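Local coordinates for protein neuraminidase (Influenza A virus, PDB 4GDI) that is a tetrameric, neuraminidase-like surface glycoprotein of a bat influenza A virus, predicted to remove terminal sialic acid but with a diverged putative active site, at residues P23-F28 against L356-G361; P32-D37 against V348-I353. One frame throughout, in Å; residues are numbered along the deposited sequence.

Interaction 1 of 2, residues P23-F28 against L356-G361. With GOL (glycerol), chain T.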
ATOM      1  N   PRO A  23      12.219  23.231   8.057  1.00 28.34           N
ATOM      2  CA  PRO A  23      11.429  22.460   7.098  1.00 23.97           C
ATOM      3  C   PRO A  23      11.265  21.010   7.547  1.00 28.02           C
ATOM      4  O   PRO A  23      12.256  20.342   7.862  1.00 33.27           O
ATOM      5  CB  PRO A  23      12.271  22.531   5.815  1.00 29.89           C
ATOM      6  CG  PRO A  23      13.675  22.698   6.304  1.00 28.14           C
ATOM      7  CD  PRO A  23      13.573  23.519   7.562  1.00 28.02           C
ATOM      8  N   THR A  24      10.035  20.520   7.575  1.00 22.20           N
ATOM      9  CA  THR A  24       9.818  19.130   7.923  1.00 26.02           C
ATOM     10  C   THR A  24       9.598  18.327   6.644  1.00 31.48           C
ATOM     11  O   THR A  24       9.721  17.113   6.647  1.00 33.28           O
ATOM     12  CB  THR A  24       8.632  18.955   8.870  1.00 24.40           C
ATOM     13  OG1 THR A  24       7.474  19.572   8.298  1.00 30.98           O
ATOM     14  CG2 THR A  24       8.926  19.588  10.215  1.00 27.24           C
ATOM     15  N   HIS A  25       9.304  19.026   5.550  1.00 24.15           N
ATOM     16  CA  HIS A  25       9.068  18.389   4.265  1.00 27.84           C
ATOM     17  C   HIS A  25       9.345  19.402   3.173  1.00 28.87           C
ATOM     18  O   HIS A  25       8.690  20.425   3.089  1.00 28.42           O
ATOM     19  CB  HIS A  25       7.621  17.860   4.194  1.00 24.34           C
ATOM     20  CG  HIS A  25       7.180  17.446   2.820  1.00 43.90           C
ATOM     21  ND1 HIS A  25       7.295  16.152   2.356  1.00 47.88           N
ATOM     22  CD2 HIS A  25       6.593  18.150   1.820  1.00 47.24           C
ATOM     23  CE1 HIS A  25       6.819  16.082   1.124  1.00 49.67           C
ATOM     24  NE2 HIS A  25       6.385  17.279   0.775  1.00 46.18           N
ATOM     25  N   ARG A  26      10.362  19.151   2.364  1.00 32.26           N
ATOM     26  CA  ARG A  26      10.550  19.946   1.165  1.00 29.23           C
ATOM     27  C   ARG A  26       9.649  19.367   0.091  1.00 35.26           C
ATOM     28  O   ARG A  26       9.396  18.161   0.059  1.00 36.37           O
ATOM     29  CB  ARG A  26      12.009  19.925   0.727  1.00 36.45           C
ATOM     30  CG  ARG A  26      12.927  20.436   1.799  1.00 35.03           C
ATOM     31  CD  ARG A  26      14.351  20.497   1.345  1.00 55.22           C
ATOM     32  NE  ARG A  26      14.547  21.585   0.404  1.00 54.34           N
ATOM     33  CZ  ARG A  26      15.721  22.143   0.156  1.00 45.70           C
ATOM     34  NH1 ARG A  26      16.808  21.710   0.782  1.00 43.99           N
ATOM     35  NH2 ARG A  26      15.804  23.132  -0.717  1.00 46.90           N
ATOM     36  N   GLY A  27       9.138  20.218  -0.776  1.00 29.94           N
ATOM     37  CA  GLY A  27       8.342  19.727  -1.881  1.00 35.42           C
ATOM     38  C   GLY A  27       9.183  18.754  -2.681  1.00 32.37           C
ATOM     39  O   GLY A  27      10.407  18.854  -2.698  1.00 29.28           O
ATOM     40  N   PHE A  28       8.540  17.799  -3.335  1.00 25.44           N
ATOM     41  CA  PHE A  28       9.275  16.910  -4.214  1.00 34.12           C
ATOM     42  C   PHE A  28       9.941  17.789  -5.287  1.00 35.16           C
ATOM     43  O   PHE A  28       9.327  18.731  -5.790  1.00 27.08           O
ATOM     44  CB  PHE A  28       8.347  15.828  -4.775  1.00 37.42           C
ATOM     45  CG  PHE A  28       7.971  14.787  -3.747  1.00 39.39           C
ATOM     46  CD1 PHE A  28       6.885  14.980  -2.903  1.00 37.16           C
ATOM     47  CD2 PHE A  28       8.732  13.638  -3.595  1.00 34.99           C
ATOM     48  CE1 PHE A  28       6.551  14.030  -1.938  1.00 43.17           C
ATOM     49  CE2 PHE A  28       8.410  12.685  -2.627  1.00 38.37           C
ATOM     50  CZ  PHE A  28       7.318  12.882  -1.802  1.00 39.93           C
ATOM     51  N   LEU A 356       3.996  21.498  -2.388  1.00 22.57           N
ATOM     52  CA  LEU A 356       3.909  22.021  -1.031  1.00 28.12           C
ATOM     53  C   LEU A 356       5.141  21.604  -0.250  1.00 25.01           C
ATOM     54  O   LEU A 356       5.524  20.438  -0.260  1.00 31.33           O
ATOM     55  CB  LEU A 356       2.673  21.487  -0.292  1.00 28.72           C
ATOM     56  CG  LEU A 356       1.296  22.084  -0.549  1.00 36.28           C
ATOM     57  CD1 LEU A 356       0.339  21.644   0.572  1.00 32.78           C
ATOM     58  CD2 LEU A 356       1.321  23.613  -0.675  1.00 29.11           C
ATOM     59  N   SER A 357       5.763  22.565   0.408  1.00 25.30           N
ATOM     60  CA  SER A 357       6.701  22.256   1.468  1.00 27.29           C
ATOM     61  C   SER A 357       6.033  22.632   2.796  1.00 29.94           C
ATOM     62  O   SER A 357       5.039  23.368   2.826  1.00 22.06           O
ATOM     63  CB  SER A 357       7.981  23.051   1.280  1.00 26.42           C
ATOM     64  OG  SER A 357       7.722  24.418   1.533  1.00 42.78           O
ATOM     65  N   THR A 358       6.575  22.134   3.891  1.00 20.34           N
ATOM     66  CA  THR A 358       6.020  22.435   5.207  1.00 19.65           C
ATOM     67  C   THR A 358       7.146  22.800   6.163  1.00 27.77           C
ATOM     68  O   THR A 358       8.246  22.262   6.054  1.00 22.62           O
ATOM     69  CB  THR A 358       5.244  21.239   5.803  1.00 18.65           C
ATOM     70  OG1 THR A 358       6.107  20.108   5.913  1.00 24.09           O
ATOM     71  CG2 THR A 358       4.052  20.862   4.967  1.00 24.08           C
ATOM     72  N   PHE A 359       6.847  23.714   7.090  1.00 22.22           N
ATOM     73  CA  PHE A 359       7.806  24.231   8.062  1.00 21.69           C
ATOM     74  C   PHE A 359       7.099  24.274   9.413  1.00 24.94           C
ATOM     75  O   PHE A 359       5.942  24.654   9.489  1.00 28.34           O
ATOM     76  CB  PHE A 359       8.228  25.663   7.720  1.00 20.72           C
ATOM     77  CG  PHE A 359       9.177  25.772   6.568  1.00 22.30           C
ATOM     78  CD1 PHE A 359       8.719  25.723   5.270  1.00 26.11           C
ATOM     79  CD2 PHE A 359      10.535  25.941   6.791  1.00 24.30           C
ATOM     80  CE1 PHE A 359       9.599  25.836   4.211  1.00 24.59           C
ATOM     81  CE2 PHE A 359      11.415  26.063   5.736  1.00 30.59           C
ATOM     82  CZ  PHE A 359      10.945  26.009   4.447  1.00 31.80           C
ATOM     83  N   CYS A 360       7.793  23.901  10.472  1.00 21.51           N
ATOM     84  CA  CYS A 360       7.212  23.969  11.812  1.00 24.28           C
ATOM     85  C   CYS A 360       8.038  24.866  12.724  1.00 25.95           C
ATOM     86  O   CYS A 360       9.259  24.986  12.561  1.00 22.69           O
ATOM     87  CB  CYS A 360       7.094  22.571  12.407  1.00 24.97           C
ATOM     88  SG  CYS A 360       5.885  21.544  11.563  1.00 26.90           S
ATOM     89  N   GLY A 361       7.367  25.502  13.679  1.00 23.80           N
ATOM     90  CA  GLY A 361       8.044  26.362  14.628  1.00 31.70           C
ATOM     91  C   GLY A 361       8.866  25.535  15.593  1.00 29.18           C
ATOM     92  O   GLY A 361       8.490  24.422  15.916  1.00 27.70           O
TER
HETATM   93  C1  GOL T 511       4.955  16.991   7.992  1.00 69.11           C
HETATM   94  O1  GOL T 511       4.555  17.978   7.066  1.00 74.38           O
HETATM   95  C2  GOL T 511       4.566  17.432   9.395  1.00 44.70           C
HETATM   96  O2  GOL T 511       5.453  18.449   9.787  1.00 32.25           O
HETATM   97  C3  GOL T 511       4.621  16.276  10.390  1.00 51.51           C
HETATM   98  O3  GOL T 511       3.766  15.234   9.993  1.00 54.08           O
HETATM   99  O   HOH W   1       4.685  18.050  -1.321  1.00 42.47           O
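Residues Pro23 to His25 pair antiparallel with Thr358 and Phe359, Pro23 opposite Phe359 as a non-hydrogen-bonded pair and His25 opposite Thr358 as a hydrogen-bonded one, the register slipping by one residue between them. This is a classic beta bulge: Thr24 and His25 both face Thr358. It lies on strand 20-25, an outermost strand in a four-stranded antiparallel sheet of the neuraminidase beta-propeller. Thr358 O accepts Thr24 N at 2.9 Å, the donor standing above the carbonyl plane, and takes His25 N in a weak bond as well. The return bond, Thr358 N to His25 O, is 2.8 Å long and lies in the carbonyl plane.

Across the bulge the hydroxyls of Thr24 and Thr358 meet at 2.8 Å between their OG1 atoms, the two side chains crossing at about a right angle. In both threonines OG1 sits between the backbone N and the carbonyl carbon (chi1 54° and 59°), and a glycerol, probably from the crystallisation liquor, lies beside the pair, its O1 hydrogen-bonded to Thr358 OG1. With Pro23, Phe359 makes a CH-pi contact, Pro23 CB resting over one ring face 4.0 Å from the centroid. Phe339 of the next strand also meets this ring, while Pro23 packs on Pro98 of a neighbouring subunit.

At the other end the His25 ring, swung anti to the backbone N (chi1 168°), turns its edge to Leu356 O. There one water joins the two residues, 2.8 Å from His25 NE2 and 2.7 Å from Leu356 O.

Interaction 2 of 2, residues P32-D37 against V348-I353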
ATOM      1  N   PRO A  32      13.139  20.395 -14.380  1.00 32.25           N
ATOM      2  CA  PRO A  32      12.175  20.662 -15.461  1.00 30.11           C
ATOM      3  C   PRO A  32      11.376  19.441 -15.897  1.00 36.43           C
ATOM      4  O   PRO A  32      10.405  19.582 -16.643  1.00 35.04           O
ATOM      5  CB  PRO A  32      13.061  21.162 -16.606  1.00 35.10           C
ATOM      6  CG  PRO A  32      14.383  20.512 -16.369  1.00 35.58           C
ATOM      7  CD  PRO A  32      14.532  20.480 -14.854  1.00 42.19           C
ATOM      8  N   GLU A  33      11.763  18.259 -15.435  1.00 35.18           N
ATOM      9  CA  GLU A  33      10.989  17.058 -15.733  1.00 37.15           C
ATOM     10  C   GLU A  33      10.293  16.484 -14.483  1.00 38.51           C
ATOM     11  O   GLU A  33      10.711  16.721 -13.357  1.00 32.20           O
ATOM     12  CB  GLU A  33      11.886  16.005 -16.389  1.00 37.65           C
ATOM     13  CG  GLU A  33      12.356  16.405 -17.781  1.00 36.83           C
ATOM     14  CD  GLU A  33      13.177  15.330 -18.470  1.00 47.20           C
ATOM     15  OE1 GLU A  33      13.892  14.582 -17.770  1.00 37.00           O
ATOM     16  OE2 GLU A  33      13.108  15.238 -19.717  1.00 47.75           O
ATOM     17  N   LEU A  34       9.215  15.747 -14.702  1.00 32.16           N
ATOM     18  CA  LEU A  34       8.568  15.011 -13.629  1.00 39.34           C
ATOM     19  C   LEU A  34       8.166  13.629 -14.116  1.00 40.00           C
ATOM     20  O   LEU A  34       8.025  13.401 -15.314  1.00 31.49           O
ATOM     21  CB  LEU A  34       7.357  15.763 -13.062  1.00 40.94           C
ATOM     22  CG  LEU A  34       6.414  16.538 -13.970  1.00 50.92           C
ATOM     23  CD1 LEU A  34       6.067  15.765 -15.230  1.00 68.27           C
ATOM     24  CD2 LEU A  34       5.151  16.878 -13.195  1.00 45.50           C
ATOM     25  N   PRO A  35       8.014  12.688 -13.183  1.00 33.01           N
ATOM     26  CA  PRO A  35       7.658  11.324 -13.568  1.00 30.61           C
ATOM     27  C   PRO A  35       6.225  11.246 -14.074  1.00 33.37           C
ATOM     28  O   PRO A  35       5.437  12.150 -13.805  1.00 31.53           O
ATOM     29  CB  PRO A  35       7.831  10.532 -12.265  1.00 39.16           C
ATOM     30  CG  PRO A  35       7.700  11.544 -11.174  1.00 34.31           C
ATOM     31  CD  PRO A  35       8.226  12.832 -11.730  1.00 33.44           C
ATOM     32  N   GLY A  36       5.903  10.194 -14.824  1.00 32.39           N
ATOM     33  CA  GLY A  36       4.550   9.999 -15.321  1.00 31.78           C
ATOM     34  C   GLY A  36       3.605   9.534 -14.226  1.00 37.01           C
ATOM     35  O   GLY A  36       4.046   9.021 -13.200  1.00 32.71           O
ATOM     36  N   ASP A  37       2.306   9.723 -14.440  1.00 35.44           N
ATOM     37  CA  ASP A  37       1.285   9.243 -13.505  1.00 38.73           C
ATOM     38  C   ASP A  37       1.317  10.000 -12.186  1.00 40.06           C
ATOM     39  O   ASP A  37       0.877   9.499 -11.147  1.00 40.96           O
ATOM     40  CB  ASP A  37       1.432   7.737 -13.266  1.00 54.12           C
ATOM     41  CG  ASP A  37       0.981   6.914 -14.465  1.00 64.13           C
ATOM     42  OD1 ASP A  37      -0.016   7.302 -15.109  1.00 57.85           O
ATOM     43  OD2 ASP A  37       1.627   5.887 -14.769  1.00 70.71           O
ATOM     44  N   VAL A 348       9.192  21.412 -18.427  1.00 37.67           N
ATOM     45  CA  VAL A 348       9.469  21.546 -19.846  1.00 39.59           C
ATOM     46  C   VAL A 348       8.198  21.340 -20.667  1.00 42.12           C
ATOM     47  O   VAL A 348       8.012  21.993 -21.689  1.00 38.51           O
ATOM     48  CB  VAL A 348      10.596  20.593 -20.300  1.00 44.32           C
ATOM     49  CG1 VAL A 348      10.203  19.135 -20.106  1.00 42.83           C
ATOM     50  CG2 VAL A 348      10.964  20.867 -21.754  1.00 56.27           C
ATOM     51  N   GLY A 349       7.294  20.484 -20.190  1.00 35.54           N
ATOM     52  CA  GLY A 349       6.160  20.068 -21.003  1.00 35.43           C
ATOM     53  C   GLY A 349       4.747  20.348 -20.509  1.00 39.68           C
ATOM     54  O   GLY A 349       3.784  20.037 -21.212  1.00 45.85           O
ATOM     55  N   LEU A 350       4.589  20.916 -19.316  1.00 54.14           N
ATOM     56  CA  LEU A 350       3.237  21.216 -18.834  1.00 54.92           C
ATOM     57  C   LEU A 350       3.161  22.421 -17.899  1.00 44.86           C
ATOM     58  O   LEU A 350       2.277  22.509 -17.050  1.00 51.53           O
ATOM     59  CB  LEU A 350       2.616  19.979 -18.177  1.00 59.46           C
ATOM     60  CG  LEU A 350       3.521  19.208 -17.224  1.00 43.99           C
ATOM     61  CD1 LEU A 350       3.644  19.953 -15.908  1.00 43.17           C
ATOM     62  CD2 LEU A 350       2.991  17.794 -17.027  1.00 39.61           C
ATOM     63  N   GLY A 351       4.093  23.348 -18.069  1.00 41.40           N
ATOM     64  CA  GLY A 351       4.017  24.644 -17.424  1.00 56.35           C
ATOM     65  C   GLY A 351       4.444  24.655 -15.975  1.00 50.56           C
ATOM     66  O   GLY A 351       5.185  23.789 -15.521  1.00 43.87           O
ATOM     67  N   MET A 352       3.960  25.661 -15.257  1.00 42.60           N
ATOM     68  CA  MET A 352       4.315  25.874 -13.863  1.00 46.41           C
ATOM     69  C   MET A 352       3.522  24.930 -12.979  1.00 37.01           C
ATOM     70  O   MET A 352       2.291  24.844 -13.085  1.00 34.65           O
ATOM     71  CB  MET A 352       4.013  27.323 -13.465  1.00 39.69           C
ATOM     72  CG  MET A 352       4.363  27.649 -12.021  1.00 53.46           C
ATOM     73  SD  MET A 352       5.573  28.976 -11.849  1.00 89.59           S
ATOM     74  CE  MET A 352       7.003  28.246 -12.646  1.00 61.02           C
ATOM     75  N   ILE A 353       4.226  24.200 -12.122  1.00 32.36           N
ATOM     76  CA  ILE A 353       3.557  23.358 -11.140  1.00 28.15           C
ATOM     77  C   ILE A 353       3.893  23.908  -9.767  1.00 34.44           C
ATOM     78  O   ILE A 353       4.867  24.642  -9.612  1.00 29.86           O
ATOM     79  CB  ILE A 353       4.004  21.878 -11.221  1.00 32.14           C
ATOM     80  CG1 ILE A 353       5.499  21.756 -10.964  1.00 31.45           C
ATOM     81  CG2 ILE A 353       3.664  21.287 -12.581  1.00 42.99           C
ATOM     82  CD1 ILE A 353       5.976  20.335 -10.832  1.00 40.56           C
TER
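A single backbone hydrogen bond joins Pro32 to Val348. Val348 N donates to Pro32 O over 2.8 Å with an N-H...O angle of 151°, lying in the carbonyl plane on a lone pair. Pro32 follows a cis peptide bond, and its CA is 5.2 Å from that of Val348, the nearest pair of CA atoms across the two segments.

The side-chain contacts are van der Waals in kind and fall into two groups. Near the hydrogen bond, Val348 directs its side chain at the 32-37 loop. Its CG1, placed between the backbone N and the carbonyl carbon (chi1 63°), comes within 3.5 Å of Pro32 O and lies 4.2 Å from Glu33 CG, the valine and the glutamate running side by side in the same direction. Deeper in, Leu34 offers a different methyl to each of two partners. Its CD1 meets Leu350 CD2 tip to tip at 4.1 Å, whereas its CD2 approaches Ile353 CD1 at 4.3 Å. Leu40 of strand 39-42 touches both leucines, and Tyr60 of strand 53-64 packs on Ile353, so the buried side of the contact merges with the adjoining sheet.

Polar links lead outward to a neighbouring subunit. Beyond its CG, Glu33 extends to place OE1 in a hydrogen bond with Asn70 N of that subunit, which also packs on Pro32 through Asn70.

Together these contacts set the loop between strands 20-25 and 39-42 against the turn that leads into strand 352-362, a loop-to-turn junction between adjacent sheets of the beta-propeller, beside a subunit boundary of the tetramer.

How the interactions relate
The centres of interactions 1 and 2 are 21 Å apart. Interaction 1 lies along strand 352-362, interaction 2 at the turn entering it, reaching the strand itself through Ile353. In sequence the order is 23-28, 32-37, 348-353, 356-361, which nests interaction 2 inside the long loop closed by interaction 1. The first piece pairs antiparallel with this strand as an edge strand; the second, a loop leading to strand 39-42, packs against the turn before it. The early chain is thereby joined to the last strand of the propeller. Interaction 1 lies nearer the chain centre, 14 Å against 24 Å, and both touch the second subunit, placing this seam beside a tetramer interface.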